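PDB 1LKX: myosin IE heavy chain from Dictyostelium discoideum, which moves along actin filaments as a single-headed myosin motor, using an actin-activated ATPase, and may shift membranes relative to actin. Local coordinates for residues A[217-228]-A[267-278]. Numbering follows the deposited sequence.
Sequences LGLTPNAPAYEY and WRILAAILHIGN
L217, L219, Y226 and Y228 make a largely apolar, buried contact in which the connection between helices 211-217 and 227-231 packs along helix 260-276, in the upper 50 kDa region of the motor domain, away from the nucleotide site. L217 and L219 converge on A271, whose small side chain lets both in: its CB is 3.8 Å from L217 CD2 and 3.6 Å from L219 CD1. The guanidinium of R268 pairs with D540. The other branch of L219, CD2, meets L274 CD1 at 4.0 Å, the two side chains crossing at about a right angle. At G218 a Schellman motif with positive phi (81°) ends helix 211-217, and the G218 carbonyl accepts a hydrogen bond from H275 NE2 (3.0 Å to G218 O). H275 CB points away from the loop, but with CG anti to the carbonyl carbon (chi1 -77°) the ring turns back to G218; the donor stands well above the carbonyl plane. Y226, at the N-cap position of helix 227-231, brings CD2 to 3.7 Å from L274 CB; its hydroxyl oxygen accepts a hydrogen bond from the T220 amide (N to OH 2.7 Å). G277 CA lies over a face of the Y228 ring, probably a CH-pi contact, though the modelled closeness is doubtful; Y228 OH hydrogen-bonds D350 of helix 342-372.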
loop_
_atom_site.group_PDB
_atom_site.type_symbol
_atom_site.label_atom_id
_atom_site.label_comp_id
_atom_site.label_asym_id
_atom_site.label_seq_id
_atom_site.Cartn_x
_atom_site.Cartn_y
_atom_site.Cartn_z
ATOM N N LEU A 217 12.368 -31.857 0.258
ATOM C CA LEU A 217 12.822 -30.556 0.733
ATOM C C LEU A 217 13.422 -30.635 2.124
ATOM O O LEU A 217 14.047 -29.692 2.586
ATOM C CB LEU A 217 11.657 -29.565 0.745
ATOM C CG LEU A 217 11.159 -29.082 -0.614
ATOM C CD1 LEU A 217 9.838 -28.370 -0.433
ATOM C CD2 LEU A 217 12.189 -28.168 -1.256
ATOM N N GLY A 218 13.229 -31.763 2.790
ATOM C CA GLY A 218 13.765 -31.921 4.127
ATOM C C GLY A 218 12.865 -31.244 5.138
ATOM O O GLY A 218 13.272 -30.965 6.268
ATOM N N LEU A 219 11.626 -30.985 4.726
ATOM C CA LEU A 219 10.651 -30.321 5.580
ATOM C C LEU A 219 9.681 -31.291 6.215
ATOM O O LEU A 219 9.475 -32.399 5.722
ATOM C CB LEU A 219 9.857 -29.279 4.785
ATOM C CG LEU A 219 10.632 -28.061 4.278
ATOM C CD1 LEU A 219 9.708 -27.151 3.515
ATOM C CD2 LEU A 219 11.253 -27.314 5.441
ATOM N N THR A 220 9.096 -30.853 7.323
ATOM C CA THR A 220 8.110 -31.624 8.059
ATOM C C THR A 220 6.893 -30.731 8.168
ATOM O O THR A 220 7.020 -29.565 8.546
ATOM C CB THR A 220 8.597 -31.965 9.475
ATOM O OG1 THR A 220 7.467 -32.232 10.319
ATOM C CG2 THR A 220 9.405 -30.817 10.046
ATOM N N PRO A 221 5.701 -31.261 7.838
ATOM C CA PRO A 221 4.434 -30.517 7.889
ATOM C C PRO A 221 4.100 -30.090 9.303
ATOM O O PRO A 221 3.307 -30.740 9.984
ATOM C CB PRO A 221 3.429 -31.522 7.343
ATOM C CG PRO A 221 3.961 -32.806 7.867
ATOM C CD PRO A 221 5.446 -32.685 7.567
ATOM N N ASN A 222 4.691 -28.988 9.742
ATOM C CA ASN A 222 4.463 -28.527 11.094
ATOM C C ASN A 222 5.268 -27.256 11.347
ATOM O O ASN A 222 6.476 -27.306 11.545
ATOM C CB ASN A 222 4.882 -29.643 12.059
ATOM C CG ASN A 222 4.399 -29.409 13.474
ATOM O OD1 ASN A 222 4.952 -28.584 14.207
ATOM N ND2 ASN A 222 3.355 -30.129 13.867
ATOM N N ALA A 223 4.588 -26.116 11.348
ATOM C CA ALA A 223 5.252 -24.838 11.564
ATOM C C ALA A 223 6.088 -24.783 12.832
ATOM O O ALA A 223 7.196 -24.261 12.825
ATOM C CB ALA A 223 4.229 -23.716 11.574
ATOM N N PRO A 224 5.566 -25.306 13.945
ATOM C CA PRO A 224 6.313 -25.290 15.210
ATOM C C PRO A 224 7.727 -25.868 15.078
ATOM O O PRO A 224 8.641 -25.521 15.845
ATOM C CB PRO A 224 5.431 -26.123 16.134
ATOM C CG PRO A 224 4.059 -25.804 15.638
ATOM C CD PRO A 224 4.219 -25.871 14.138
ATOM N N ALA A 225 7.899 -26.747 14.095
ATOM C CA ALA A 225 9.185 -27.392 13.851
ATOM C C ALA A 225 10.269 -26.437 13.346
ATOM O O ALA A 225 11.432 -26.813 13.223
ATOM C CB ALA A 225 9.000 -28.540 12.864
ATOM N N TYR A 226 9.896 -25.201 13.053
ATOM C CA TYR A 226 10.873 -24.248 12.559
ATOM C C TYR A 226 11.026 -23.021 13.440
ATOM O O TYR A 226 10.046 -22.427 13.890
ATOM C CB TYR A 226 10.527 -23.865 11.120
ATOM C CG TYR A 226 10.448 -25.084 10.241
ATOM C CD1 TYR A 226 9.331 -25.909 10.270
ATOM C CD2 TYR A 226 11.535 -25.476 9.470
ATOM C CE1 TYR A 226 9.300 -27.101 9.564
ATOM C CE2 TYR A 226 11.518 -26.668 8.759
ATOM C CZ TYR A 226 10.399 -27.479 8.814
ATOM O OH TYR A 226 10.387 -28.686 8.154
ATOM N N GLU A 227 12.284 -22.663 13.684
ATOM C CA GLU A 227 12.648 -21.529 14.519
ATOM C C GLU A 227 11.926 -20.229 14.163
ATOM O O GLU A 227 11.139 -19.702 14.954
ATOM C CB GLU A 227 14.156 -21.317 14.445
ATOM C CG GLU A 227 14.649 -20.146 15.264
ATOM C CD GLU A 227 14.032 -20.120 16.657
ATOM O OE1 GLU A 227 13.890 -21.211 17.258
ATOM O OE2 GLU A 227 13.697 -19.011 17.145
ATOM N N TYR A 228 12.203 -19.713 12.974
ATOM C CA TYR A 228 11.581 -18.485 12.535
ATOM C C TYR A 228 10.074 -18.474 12.774
ATOM O O TYR A 228 9.537 -17.491 13.281
ATOM C CB TYR A 228 11.870 -18.237 11.055
ATOM C CG TYR A 228 13.310 -17.891 10.752
ATOM C CD1 TYR A 228 14.096 -17.208 11.683
ATOM C CD2 TYR A 228 13.869 -18.198 9.515
ATOM C CE1 TYR A 228 15.407 -16.842 11.382
ATOM C CE2 TYR A 228 15.166 -17.838 9.203
ATOM C CZ TYR A 228 15.933 -17.159 10.137
ATOM O OH TYR A 228 17.228 -16.804 9.828
ATOM N N TRP A 267 9.764 -23.282 -4.191
ATOM C CA TRP A 267 9.652 -24.054 -2.966
ATOM C C TRP A 267 10.983 -24.266 -2.264
ATOM O O TRP A 267 11.071 -24.146 -1.037
ATOM C CB TRP A 267 9.004 -25.401 -3.256
ATOM C CG TRP A 267 7.606 -25.306 -3.752
ATOM C CD1 TRP A 267 6.930 -26.261 -4.442
ATOM C CD2 TRP A 267 6.700 -24.201 -3.599
ATOM N NE1 TRP A 267 5.663 -25.827 -4.736
ATOM C CE2 TRP A 267 5.494 -24.565 -4.229
ATOM C CE3 TRP A 267 6.791 -22.941 -2.993
ATOM C CZ2 TRP A 267 4.385 -23.716 -4.271
ATOM C CZ3 TRP A 267 5.687 -22.097 -3.036
ATOM C CH2 TRP A 267 4.501 -22.493 -3.672
ATOM N N ARG A 268 12.018 -24.575 -3.038
ATOM C CA ARG A 268 13.334 -24.810 -2.470
ATOM C C ARG A 268 13.798 -23.619 -1.660
ATOM O O ARG A 268 14.195 -23.774 -0.506
ATOM C CB ARG A 268 14.347 -25.121 -3.571
ATOM C CG ARG A 268 14.039 -26.401 -4.327
ATOM C CD ARG A 268 15.266 -27.004 -4.972
ATOM N NE ARG A 268 15.053 -27.232 -6.395
ATOM C CZ ARG A 268 15.174 -26.283 -7.313
ATOM N NH1 ARG A 268 15.515 -25.051 -6.943
ATOM N NH2 ARG A 268 14.942 -26.559 -8.590
ATOM N N ILE A 269 13.747 -22.433 -2.261
ATOM C CA ILE A 269 14.161 -21.215 -1.571
ATOM C C ILE A 269 13.379 -21.018 -0.276
ATOM O O ILE A 269 13.960 -20.675 0.751
ATOM C CB ILE A 269 13.996 -19.986 -2.472
ATOM C CG1 ILE A 269 15.072 -20.020 -3.548
ATOM C CG2 ILE A 269 14.108 -18.712 -1.662
ATOM C CD1 ILE A 269 14.927 -18.952 -4.584
ATOM N N LEU A 270 12.069 -21.235 -0.305
ATOM C CA LEU A 270 11.314 -21.078 0.924
ATOM C C LEU A 270 11.798 -22.101 1.953
ATOM O O LEU A 270 11.999 -21.769 3.124
ATOM C CB LEU A 270 9.819 -21.246 0.678
ATOM C CG LEU A 270 9.103 -20.092 -0.018
ATOM C CD1 LEU A 270 7.614 -20.361 0.053
ATOM C CD2 LEU A 270 9.425 -18.768 0.640
ATOM N N ALA A 271 11.997 -23.344 1.512
ATOM C CA ALA A 271 12.462 -24.409 2.404
ATOM C C ALA A 271 13.859 -24.101 2.961
ATOM O O ALA A 271 14.173 -24.427 4.112
ATOM C CB ALA A 271 12.475 -25.729 1.665
ATOM N N ALA A 272 14.684 -23.466 2.134
ATOM C CA ALA A 272 16.033 -23.090 2.528
ATOM C C ALA A 272 15.961 -22.068 3.650
ATOM O O ALA A 272 16.671 -22.182 4.652
ATOM C CB ALA A 272 16.769 -22.506 1.347
ATOM N N ILE A 273 15.096 -21.067 3.478
ATOM C CA ILE A 273 14.931 -20.022 4.481
ATOM C C ILE A 273 14.481 -20.647 5.782
ATOM O O ILE A 273 14.920 -20.250 6.857
ATOM C CB ILE A 273 13.899 -18.966 4.025
ATOM C CG1 ILE A 273 14.457 -18.213 2.811
ATOM C CG2 ILE A 273 13.594 -18.003 5.158
ATOM C CD1 ILE A 273 13.451 -17.349 2.106
ATOM N N LEU A 274 13.612 -21.643 5.680
ATOM C CA LEU A 274 13.125 -22.329 6.865
ATOM C C LEU A 274 14.242 -23.098 7.556
ATOM O O LEU A 274 14.326 -23.109 8.786
ATOM C CB LEU A 274 11.995 -23.283 6.504
ATOM C CG LEU A 274 10.650 -22.653 6.189
ATOM C CD1 LEU A 274 9.597 -23.746 6.080
ATOM C CD2 LEU A 274 10.295 -21.687 7.287
ATOM N N HIS A 275 15.099 -23.745 6.773
ATOM C CA HIS A 275 16.205 -24.487 7.351
ATOM C C HIS A 275 17.223 -23.517 7.931
ATOM O O HIS A 275 17.689 -23.707 9.047
ATOM C CB HIS A 275 16.842 -25.391 6.299
ATOM C CG HIS A 275 16.046 -26.628 6.019
ATOM N ND1 HIS A 275 15.949 -27.188 4.762
ATOM C CD2 HIS A 275 15.302 -27.411 6.837
ATOM C CE1 HIS A 275 15.176 -28.258 4.819
ATOM N NE2 HIS A 275 14.770 -28.416 6.066
ATOM N N ILE A 276 17.550 -22.467 7.187
ATOM C CA ILE A 276 18.512 -21.482 7.669
ATOM C C ILE A 276 18.139 -21.026 9.079
ATOM O O ILE A 276 18.997 -20.826 9.936
ATOM C CB ILE A 276 18.551 -20.239 6.749
ATOM C CG1 ILE A 276 19.090 -20.620 5.370
ATOM C CG2 ILE A 276 19.416 -19.158 7.369
ATOM C CD1 ILE A 276 19.100 -19.471 4.366
ATOM N N GLY A 277 16.846 -20.871 9.314
ATOM C CA GLY A 277 16.386 -20.428 10.614
ATOM C C GLY A 277 16.671 -21.374 11.760
ATOM O O GLY A 277 16.607 -20.987 12.929
ATOM N N ASN A 278 16.989 -22.620 11.434
ATOM C CA ASN A 278 17.263 -23.594 12.470
ATOM C C ASN A 278 18.745 -23.822 12.706
ATOM O O ASN A 278 19.132 -24.698 13.477
ATOM C CB ASN A 278 16.564 -24.908 12.138
ATOM C CG ASN A 278 15.059 -24.798 12.241
ATOM O OD1 ASN A 278 14.336 -25.783 12.088
ATOM N ND2 ASN A 278 14.576 -23.591 12.503
#